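Local structure of 1-carboxybiuret hydrolase subunit AtzE (Pseudomonas sp., 6C62) at residues L69-N75 with A112-L118; M120-A124 with Q322-P326; C182-G186 with I452-K456; W291-G297 with F349-Y353. The protein hydrolyses 1-carboxybiuret to urea-1,3-dicarboxylate and ammonia, a step in the degradation of the herbicide atrazine. All coordinates share one frame; numbering follows the deposited sequence.

Contact 1 (L69-N75 with A112-L118); sequences LPYAVKN and AVLLGGL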
# COMPACT_ATOMS: atom_id res chain seq x y z
N LEU A 69 -10.56 -34.60 15.31
CA LEU A 69 -9.11 -34.50 15.06
C LEU A 69 -8.50 -33.47 16.02
O LEU A 69 -8.89 -32.32 16.03
CB LEU A 69 -8.83 -34.10 13.62
CG LEU A 69 -7.34 -34.14 13.23
CD1 LEU A 69 -6.88 -35.56 13.00
CD2 LEU A 69 -7.05 -33.36 12.00
N PRO A 70 -7.56 -33.88 16.87
CA PRO A 70 -6.90 -32.86 17.70
C PRO A 70 -5.96 -31.94 16.96
O PRO A 70 -5.30 -32.35 15.97
CB PRO A 70 -6.08 -33.70 18.67
CG PRO A 70 -6.65 -35.06 18.61
CD PRO A 70 -7.10 -35.23 17.21
N TYR A 71 -5.88 -30.69 17.43
CA TYR A 71 -4.98 -29.69 16.83
C TYR A 71 -4.60 -28.67 17.89
O TYR A 71 -5.22 -28.63 19.00
CB TYR A 71 -5.58 -29.02 15.60
CG TYR A 71 -6.64 -28.03 15.85
CD1 TYR A 71 -7.93 -28.44 16.25
CD2 TYR A 71 -6.42 -26.65 15.72
CE1 TYR A 71 -8.92 -27.53 16.45
CE2 TYR A 71 -7.44 -25.73 15.93
CZ TYR A 71 -8.68 -26.15 16.27
OH TYR A 71 -9.73 -25.25 16.55
N ALA A 72 -3.53 -27.97 17.61
CA ALA A 72 -3.12 -26.84 18.43
C ALA A 72 -2.66 -25.70 17.56
O ALA A 72 -2.37 -25.89 16.35
CB ALA A 72 -2.05 -27.26 19.41
N VAL A 73 -2.60 -24.49 18.13
CA VAL A 73 -2.29 -23.28 17.30
C VAL A 73 -1.17 -22.43 17.89
O VAL A 73 -1.06 -22.28 19.11
CB VAL A 73 -3.57 -22.42 17.11
CG1 VAL A 73 -4.65 -23.29 16.45
CG2 VAL A 73 -4.08 -21.84 18.41
N LYS A 74 -0.33 -21.87 17.02
CA LYS A 74 0.65 -20.89 17.44
C LYS A 74 -0.03 -19.80 18.26
O LYS A 74 -1.17 -19.38 17.96
CB LYS A 74 1.27 -20.32 16.17
CG LYS A 74 2.47 -19.42 16.39
CD LYS A 74 2.99 -19.01 15.01
CE LYS A 74 4.29 -18.25 15.13
NZ LYS A 74 4.83 -17.99 13.77
N ASN A 75 0.61 -19.37 19.36
CA ASN A 75 -0.06 -18.52 20.33
C ASN A 75 -0.22 -17.06 19.91
O ASN A 75 -0.61 -16.24 20.72
CB ASN A 75 0.52 -18.73 21.73
CG ASN A 75 1.89 -18.08 21.97
OD1 ASN A 75 2.30 -17.18 21.26
ND2 ASN A 75 2.60 -18.60 22.96
N ALA A 112 -12.89 -30.27 14.35
CA ALA A 112 -11.61 -30.43 15.00
C ALA A 112 -11.68 -29.96 16.46
O ALA A 112 -12.47 -29.11 16.83
CB ALA A 112 -10.53 -29.75 14.21
N VAL A 113 -10.79 -30.52 17.25
CA VAL A 113 -10.74 -30.36 18.71
C VAL A 113 -9.47 -29.67 19.16
O VAL A 113 -8.33 -30.21 19.00
CB VAL A 113 -10.83 -31.76 19.38
CG1 VAL A 113 -10.65 -31.67 20.88
CG2 VAL A 113 -12.18 -32.40 19.05
N LEU A 114 -9.62 -28.50 19.79
CA LEU A 114 -8.50 -27.65 20.10
C LEU A 114 -7.86 -28.00 21.43
O LEU A 114 -8.54 -27.95 22.47
CB LEU A 114 -8.93 -26.17 20.11
CG LEU A 114 -7.86 -25.17 20.54
CD1 LEU A 114 -6.81 -25.09 19.50
CD2 LEU A 114 -8.46 -23.81 20.71
N LEU A 115 -6.57 -28.29 21.41
CA LEU A 115 -5.83 -28.67 22.59
C LEU A 115 -5.03 -27.54 23.22
O LEU A 115 -4.68 -27.63 24.45
CB LEU A 115 -4.89 -29.83 22.28
CG LEU A 115 -5.50 -31.19 22.57
CD1 LEU A 115 -6.89 -31.45 22.06
CD2 LEU A 115 -4.58 -32.16 21.90
N GLY A 116 -4.72 -26.49 22.45
CA GLY A 116 -4.21 -25.28 23.07
C GLY A 116 -3.28 -24.45 22.21
O GLY A 116 -3.36 -24.51 20.96
N GLY A 117 -2.46 -23.65 22.89
CA GLY A 117 -1.62 -22.62 22.25
C GLY A 117 -0.15 -23.05 22.31
O GLY A 117 0.29 -23.66 23.29
N LEU A 118 0.59 -22.71 21.26
CA LEU A 118 1.96 -23.17 21.05
C LEU A 118 3.01 -22.06 21.06
O LEU A 118 2.78 -20.94 20.58
CB LEU A 118 2.06 -23.92 19.71
CG LEU A 118 1.09 -25.07 19.56
CD1 LEU A 118 1.17 -25.59 18.15
CD2 LEU A 118 1.38 -26.20 20.54
O HOH W 1 -11.96 -26.53 17.85
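A beta-alpha-beta unit puts L69-N75 beside A112-L118: two parallel strands, 70-74 and 113-118, linked through helix 102-109 and running 26° apart. The backbone ladder starts with V113 N bonded to L69 O (2.9 Å). Y71 N then bonds V113 O, and Y71 O takes L115 N at 2.8 Å. The next rungs, V73 N to G116 O and L118 N to V73 O, leave one extra residue in the second strand, a beta bulge at L115 and G116. The phi of G116 is one that only glycine takes easily, since a CB there would collide with L115 O. N75 N closes the ladder on L118 O (2.9 Å).

On the side of the sheet that carries Y71 and V73, L114 CD1 sits over one face of the Y71 ring in a CH-pi contact, 4.0 Å from the centroid. With CG lying between the backbone N and the carbonyl carbon (chi1 75°), the ring leans over the neighbouring strand, and its CE1 meets A112 CB at 3.5 Å. A water joins Y71 OH (2.9 Å) to A112 O. On the side of P70 and A72, A72 CB packs on L118 CD2 (3.8 Å), and P70 CB meets L115 CD2.

K74, an active-site lysine by similarity, leaves the strand extended, its NZ bonded to S150, S151 and S169. N75 is held by T39 and the backbone of G87. Helix 102-109 covers Y71 and V73, helix 43-58 covers V113 to L115, and strand 165-170 continues the sheet beyond 70-74.

Contact 2 (M120-A124 with Q322-P326); sequences MDEFA and QDFEP
E122 carries this loop-to-loop contact, with F324 and E325 as the partners most covered. Its chain is extended, CG anti to the backbone N (chi1 173°), which brings the carboxylate across to the 322-326 loop. There E122 OE1 takes the backbone N-H of E325 at 2.8 Å in a nearly straight bond (170°), the donor approaching from above the carboxylate plane. The same OE1 sits 3.6 Å from F324 CD2 and 3.3 Å from E325 CB, and also accepts from a water at 2.8 Å. The other oxygen, OE2, is bonded to H133, so both oxygens of this buried carboxylate have polar partners.

E325 runs past E122 in the opposite direction and bends at chi2, turning its own carboxylate away toward T132 and the backbone of L327. A second water links E122 N to E325 OE1, 2.8 Å from each. Beside these bonds, F123 CE2 touches F324 CE2 at 3.9 Å, the rings obliquely set with planes 59° apart. An alanine in place of E122 would probably leave E325 N and H133 without their acceptor and open a gap beside F324.

F123 also meets the rings of Y200 and H313. The arrangement is that of two loops tied by a buried carboxylate gripping a main-chain N-H, in the surroundings of the amidase active site: the E122 side chain is about 9 Å from that of S150, a catalytic residue by similarity.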
# COMPACT_ATOMS: atom_id res chain seq x y z
N MET A 120 6.36 -19.76 20.34
CA MET A 120 6.83 -19.06 19.17
C MET A 120 7.90 -18.06 19.55
O MET A 120 8.00 -17.65 20.69
CB MET A 120 5.66 -18.38 18.45
CG MET A 120 4.86 -17.40 19.33
SD MET A 120 3.66 -16.39 18.43
CE MET A 120 4.64 -15.14 17.61
N ASP A 121 8.70 -17.63 18.58
CA ASP A 121 9.59 -16.49 18.81
C ASP A 121 8.73 -15.28 19.08
O ASP A 121 7.66 -15.10 18.45
CB ASP A 121 10.49 -16.16 17.65
CG ASP A 121 11.63 -17.18 17.48
OD1 ASP A 121 12.58 -17.25 18.33
OD2 ASP A 121 11.57 -17.94 16.48
N GLU A 122 9.17 -14.44 20.01
CA GLU A 122 8.37 -13.27 20.42
C GLU A 122 8.01 -12.39 19.25
O GLU A 122 8.85 -11.98 18.50
CB GLU A 122 9.11 -12.43 21.46
CG GLU A 122 8.35 -11.15 21.74
CD GLU A 122 9.02 -10.23 22.73
OE1 GLU A 122 9.81 -9.35 22.23
OE2 GLU A 122 8.70 -10.32 23.96
N PHE A 123 6.72 -12.12 19.10
CA PHE A 123 6.18 -11.26 18.08
C PHE A 123 6.50 -11.71 16.69
O PHE A 123 6.43 -10.92 15.75
CB PHE A 123 6.56 -9.76 18.35
CG PHE A 123 5.88 -9.15 19.55
CD1 PHE A 123 4.56 -9.37 19.83
CD2 PHE A 123 6.59 -8.32 20.42
CE1 PHE A 123 3.96 -8.76 20.93
CE2 PHE A 123 6.00 -7.72 21.49
CZ PHE A 123 4.67 -7.94 21.75
N ALA A 124 6.83 -13.00 16.55
CA ALA A 124 7.08 -13.67 15.29
C ALA A 124 8.39 -13.28 14.61
O ALA A 124 8.59 -13.71 13.51
CB ALA A 124 5.91 -13.46 14.32
N GLN A 322 12.84 -2.83 27.81
CA GLN A 322 13.41 -3.92 28.61
C GLN A 322 12.51 -5.15 28.74
O GLN A 322 12.97 -6.24 29.14
CB GLN A 322 13.78 -3.39 30.03
CG GLN A 322 12.59 -3.16 30.94
CD GLN A 322 11.83 -1.85 30.74
OE1 GLN A 322 12.12 -1.00 29.88
NE2 GLN A 322 10.83 -1.70 31.54
N ASP A 323 11.22 -4.98 28.45
CA ASP A 323 10.28 -6.10 28.44
C ASP A 323 10.19 -6.89 27.16
O ASP A 323 9.51 -7.92 27.15
CB ASP A 323 8.93 -5.57 28.82
CG ASP A 323 8.85 -5.10 30.29
OD1 ASP A 323 9.75 -5.43 31.11
OD2 ASP A 323 7.88 -4.42 30.62
N PHE A 324 10.91 -6.47 26.11
CA PHE A 324 10.99 -7.28 24.90
C PHE A 324 11.99 -8.44 25.06
O PHE A 324 12.85 -8.41 25.94
CB PHE A 324 11.40 -6.41 23.68
CG PHE A 324 10.33 -5.50 23.17
CD1 PHE A 324 9.92 -4.39 23.88
CD2 PHE A 324 9.68 -5.79 21.95
CE1 PHE A 324 8.95 -3.55 23.37
CE2 PHE A 324 8.73 -4.93 21.45
CZ PHE A 324 8.35 -3.84 22.14
N GLU A 325 11.90 -9.39 24.13
CA GLU A 325 12.90 -10.44 23.88
C GLU A 325 14.26 -9.81 23.59
O GLU A 325 14.41 -9.12 22.57
CB GLU A 325 12.42 -11.28 22.69
CG GLU A 325 13.44 -12.20 22.04
CD GLU A 325 13.92 -13.26 23.01
OE1 GLU A 325 13.13 -14.19 23.27
OE2 GLU A 325 15.07 -13.11 23.51
N PRO A 326 15.24 -10.02 24.48
CA PRO A 326 16.60 -9.38 24.22
C PRO A 326 17.26 -9.82 22.93
O PRO A 326 18.01 -9.07 22.36
CB PRO A 326 17.41 -9.73 25.48
CG PRO A 326 16.34 -9.85 26.54
CD PRO A 326 15.19 -10.60 25.83
O HOH W 2 11.73 -15.01 21.02
O HOH W 3 11.82 -8.33 20.58

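Contact 3 (C182-G186 with I452-K456); sequences CGVWG and IARLK
L455, near the end of the chain, reaches across to G183, V184 and W185. Its CB is the more distant part, 4.2 Å from G183 O, while CG comes to 3.5 Å from that same oxygen. The two methyls part company. CD1 meets W185 CD1 at 3.7 Å and stays equally near G183 O; CD2 goes to V184, lying 4.2 Å from its CG1. The leucine thus straddles the turn after helix 176-182.

The far end of the same indole is taken by A453, whose CB sits 3.6 Å from both W185 CZ2 and W185 CH2. W185 CG is anti to the carbonyl carbon (chi1 -69°), which carries the long ring out to meet both residues of the tail. No direct hydrogen bond joins the segments; a water bridges them, giving to G183 O (2.8 Å) and accepting from K456 N (3.0 Å).

W185 also packs on V412, A414 and P415 of strand 411-416, and R454 O takes the indole N-H of W417. G183, first to leave the helix, has positive phi. This is a C-terminal tail laid in extended form against the helix-to-strand turn at the start of strand 185-188 of the central sheet.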
# COMPACT_ATOMS: atom_id res chain seq x y z
N CYS A 182 11.89 -29.85 11.74
CA CYS A 182 11.20 -30.90 12.51
C CYS A 182 10.82 -32.14 11.68
O CYS A 182 10.36 -33.16 12.24
CB CYS A 182 9.97 -30.34 13.20
SG CYS A 182 10.39 -29.27 14.58
N GLY A 183 10.98 -32.09 10.37
CA GLY A 183 10.58 -33.19 9.56
C GLY A 183 9.08 -33.42 9.51
O GLY A 183 8.63 -34.57 9.59
N VAL A 184 8.31 -32.35 9.28
CA VAL A 184 6.89 -32.50 9.13
C VAL A 184 6.43 -31.69 7.91
O VAL A 184 7.25 -31.03 7.26
CB VAL A 184 6.12 -32.05 10.39
CG1 VAL A 184 6.57 -32.83 11.63
CG2 VAL A 184 6.31 -30.54 10.64
N TRP A 185 5.15 -31.82 7.58
CA TRP A 185 4.59 -31.19 6.40
C TRP A 185 4.14 -29.76 6.75
O TRP A 185 3.64 -29.52 7.84
CB TRP A 185 3.39 -31.96 5.85
CG TRP A 185 3.74 -33.26 5.25
CD1 TRP A 185 3.89 -34.48 5.91
CD2 TRP A 185 4.00 -33.52 3.88
NE1 TRP A 185 4.23 -35.46 5.00
CE2 TRP A 185 4.30 -34.90 3.76
CE3 TRP A 185 4.06 -32.71 2.75
CZ2 TRP A 185 4.64 -35.48 2.54
CZ3 TRP A 185 4.39 -33.30 1.55
CH2 TRP A 185 4.66 -34.65 1.45
N GLY A 186 4.32 -28.82 5.82
CA GLY A 186 3.78 -27.48 5.99
C GLY A 186 3.25 -26.93 4.68
O GLY A 186 3.73 -27.32 3.58
N ILE A 452 9.69 -40.87 -0.47
CA ILE A 452 10.72 -39.84 -0.40
C ILE A 452 10.43 -38.77 0.68
O ILE A 452 11.34 -38.32 1.36
CB ILE A 452 10.87 -39.13 -1.76
CG1 ILE A 452 11.41 -40.12 -2.83
CG2 ILE A 452 11.80 -37.92 -1.66
CD1 ILE A 452 12.73 -40.78 -2.45
N ALA A 453 9.17 -38.34 0.76
CA ALA A 453 8.70 -37.43 1.81
C ALA A 453 7.92 -38.20 2.84
O ALA A 453 6.91 -38.85 2.50
CB ALA A 453 7.85 -36.31 1.20
N ARG A 454 8.33 -38.08 4.10
CA ARG A 454 7.70 -38.82 5.20
C ARG A 454 8.11 -38.25 6.54
O ARG A 454 9.06 -37.52 6.63
CB ARG A 454 8.10 -40.29 5.14
CG ARG A 454 9.59 -40.51 5.18
CD ARG A 454 9.97 -42.01 5.08
NE ARG A 454 11.37 -42.22 5.44
CZ ARG A 454 12.43 -41.96 4.67
NH1 ARG A 454 12.32 -41.41 3.42
NH2 ARG A 454 13.65 -42.18 5.16
N LEU A 455 7.40 -38.61 7.59
CA LEU A 455 7.78 -38.31 8.97
C LEU A 455 8.60 -39.47 9.51
O LEU A 455 8.65 -40.51 8.91
CB LEU A 455 6.54 -38.17 9.87
CG LEU A 455 5.97 -36.75 10.07
CD1 LEU A 455 5.40 -36.25 8.78
CD2 LEU A 455 4.96 -36.67 11.19
N LYS A 456 9.23 -39.32 10.64
CA LYS A 456 9.80 -40.53 11.26
C LYS A 456 9.15 -40.66 12.62
O LYS A 456 9.40 -39.83 13.48
CB LYS A 456 11.32 -40.43 11.26
CG LYS A 456 11.92 -41.03 9.98
CD LYS A 456 13.46 -41.07 10.08
CE LYS A 456 14.06 -41.80 8.91
NZ LYS A 456 15.47 -41.38 8.69
O HOH W 4 9.21 -36.43 11.60

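Contact 4 (W291-G297 with F349-Y353); sequences WPDAEIG and FRRVY
Y353 lays its ring face against G297, whose CA stands over it in a CH-pi contact, 4.2 Å from the centroid. A side chain on G297 would have run into the tyrosine hydroxyl, and its absence is probably what allows helices 294-312 and 340-360 to come this close here. The hydroxyl reaches on to the indole of W291: W291 NE1 gives its hydrogen to Y353 OH at 2.8 Å, almost straight (170°) and in the plane of the indole. With CG anti to the backbone N (chi1 -169°), the ring extends from its helix toward the tryptophan, and Y353 CE1 passes 3.3 Å from P292 O.

One turn before Y353, the F349 ring has I296 CG2 over one face, 3.8 Å from its centroid. D293 OD2 comes to the edge of that ring, 3.8 Å from F349 CE1, and forms a salt bridge with K356. A chain of a different protein packs on I296 and F349.

A phenylalanine in place of Y353 would probably leave W291 NE1 without its acceptor and P403 O without its bond from the hydroxyl. One hydroxyl thus links the W291 indole N-H and the P403 carbonyl, and the buried W291 and Y353 both have their polar atoms paired.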
# COMPACT_ATOMS: atom_id res chain seq x y z
N TRP A 291 15.28 -17.99 -10.65
CA TRP A 291 14.22 -17.17 -10.07
C TRP A 291 14.65 -15.72 -10.30
O TRP A 291 15.83 -15.39 -10.12
CB TRP A 291 14.10 -17.50 -8.60
CG TRP A 291 12.99 -16.81 -7.85
CD1 TRP A 291 13.06 -15.62 -7.24
CD2 TRP A 291 11.70 -17.32 -7.57
NE1 TRP A 291 11.90 -15.33 -6.61
CE2 TRP A 291 11.03 -16.36 -6.81
CE3 TRP A 291 11.04 -18.49 -7.89
CZ2 TRP A 291 9.76 -16.52 -6.35
CZ3 TRP A 291 9.73 -18.66 -7.46
CH2 TRP A 291 9.09 -17.68 -6.69
N PRO A 292 13.74 -14.85 -10.75
CA PRO A 292 14.17 -13.46 -10.96
C PRO A 292 14.58 -12.69 -9.66
O PRO A 292 13.82 -12.67 -8.67
CB PRO A 292 12.91 -12.84 -11.60
CG PRO A 292 11.79 -13.57 -10.92
CD PRO A 292 12.29 -14.99 -10.98
N ASP A 293 15.74 -12.07 -9.68
CA ASP A 293 16.17 -11.13 -8.65
C ASP A 293 16.02 -11.69 -7.23
O ASP A 293 15.55 -10.99 -6.34
CB ASP A 293 15.33 -9.84 -8.73
CG ASP A 293 15.52 -9.06 -10.03
OD1 ASP A 293 16.60 -9.18 -10.65
OD2 ASP A 293 14.59 -8.32 -10.43
N ALA A 294 16.45 -12.92 -7.01
CA ALA A 294 16.10 -13.60 -5.72
C ALA A 294 16.74 -12.91 -4.53
O ALA A 294 16.07 -12.70 -3.51
CB ALA A 294 16.51 -15.05 -5.76
N GLU A 295 18.01 -12.54 -4.65
CA GLU A 295 18.70 -11.92 -3.57
C GLU A 295 18.08 -10.52 -3.24
O GLU A 295 18.06 -10.12 -2.08
CB GLU A 295 20.18 -11.74 -3.89
CG GLU A 295 20.96 -11.11 -2.76
CD GLU A 295 22.48 -11.07 -2.97
OE1 GLU A 295 22.93 -11.12 -4.15
OE2 GLU A 295 23.19 -10.98 -1.94
N ILE A 296 17.60 -9.82 -4.26
CA ILE A 296 17.00 -8.49 -4.07
C ILE A 296 15.60 -8.67 -3.50
O ILE A 296 15.15 -7.84 -2.70
CB ILE A 296 16.87 -7.69 -5.40
CG1 ILE A 296 18.18 -7.67 -6.20
CG2 ILE A 296 16.38 -6.27 -5.16
CD1 ILE A 296 19.37 -7.25 -5.47
N GLY A 297 14.90 -9.74 -3.92
CA GLY A 297 13.61 -10.12 -3.34
C GLY A 297 13.74 -10.33 -1.83
O GLY A 297 12.94 -9.82 -1.07
N PHE A 349 9.88 -1.72 -5.86
CA PHE A 349 10.48 -2.93 -6.36
C PHE A 349 9.50 -4.09 -6.33
O PHE A 349 9.48 -4.92 -7.23
CB PHE A 349 11.77 -3.27 -5.62
CG PHE A 349 12.30 -4.65 -5.93
CD1 PHE A 349 12.92 -4.89 -7.13
CD2 PHE A 349 12.10 -5.68 -5.07
CE1 PHE A 349 13.36 -6.16 -7.50
CE2 PHE A 349 12.55 -6.96 -5.40
CZ PHE A 349 13.21 -7.19 -6.61
N ARG A 350 8.68 -4.17 -5.30
CA ARG A 350 7.78 -5.30 -5.17
C ARG A 350 6.80 -5.41 -6.37
O ARG A 350 6.41 -6.51 -6.72
CB ARG A 350 6.99 -5.23 -3.84
CG ARG A 350 6.33 -6.55 -3.50
CD ARG A 350 5.57 -6.51 -2.22
NE ARG A 350 5.31 -7.83 -1.68
CZ ARG A 350 4.62 -8.03 -0.57
NH1 ARG A 350 4.05 -7.02 0.11
NH2 ARG A 350 4.47 -9.27 -0.15
N ARG A 351 6.36 -4.28 -6.95
CA ARG A 351 5.56 -4.30 -8.18
C ARG A 351 6.31 -4.99 -9.34
O ARG A 351 5.77 -5.84 -10.01
CB ARG A 351 5.09 -2.89 -8.60
CG ARG A 351 4.46 -2.82 -10.01
CD ARG A 351 3.87 -1.45 -10.30
NE ARG A 351 2.76 -1.17 -9.41
CZ ARG A 351 1.51 -1.61 -9.53
NH1 ARG A 351 1.14 -2.30 -10.57
NH2 ARG A 351 0.62 -1.32 -8.59
N VAL A 352 7.55 -4.62 -9.51
CA VAL A 352 8.41 -5.18 -10.58
C VAL A 352 8.61 -6.67 -10.32
O VAL A 352 8.48 -7.49 -11.21
CB VAL A 352 9.78 -4.45 -10.60
CG1 VAL A 352 10.75 -5.15 -11.55
CG2 VAL A 352 9.61 -3.02 -11.09
N TYR A 353 8.88 -7.03 -9.08
CA TYR A 353 9.09 -8.41 -8.65
C TYR A 353 7.87 -9.25 -8.91
O TYR A 353 8.02 -10.36 -9.43
CB TYR A 353 9.50 -8.43 -7.19
CG TYR A 353 10.00 -9.70 -6.62
CD1 TYR A 353 11.24 -10.17 -6.97
CD2 TYR A 353 9.28 -10.39 -5.65
CE1 TYR A 353 11.78 -11.32 -6.43
CE2 TYR A 353 9.79 -11.55 -5.10
CZ TYR A 353 11.07 -12.00 -5.50
OH TYR A 353 11.61 -13.10 -4.93

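Contacts 1 and 2 follow one another along the chain and meet: M120, two residues after strand 113-118, has its CG 3.2 Å from N75 OD1 and packs its CB on K74 CE. This ties the central sheet to the loops around K74, an active-site residue by similarity. Contact 3, its centre about 19 Å from that of contact 1, joins the chain end to the same sheet. The segments of contact 2 alternate along the chain with those of contacts 3 and 4. Contact 4, between helix 340-360 and the start of helix 294-312 with its preceding loop, falls between G186 and I452, about 36 Å from contact 1 centre to centre, across the chain's middle, where a different protein packs.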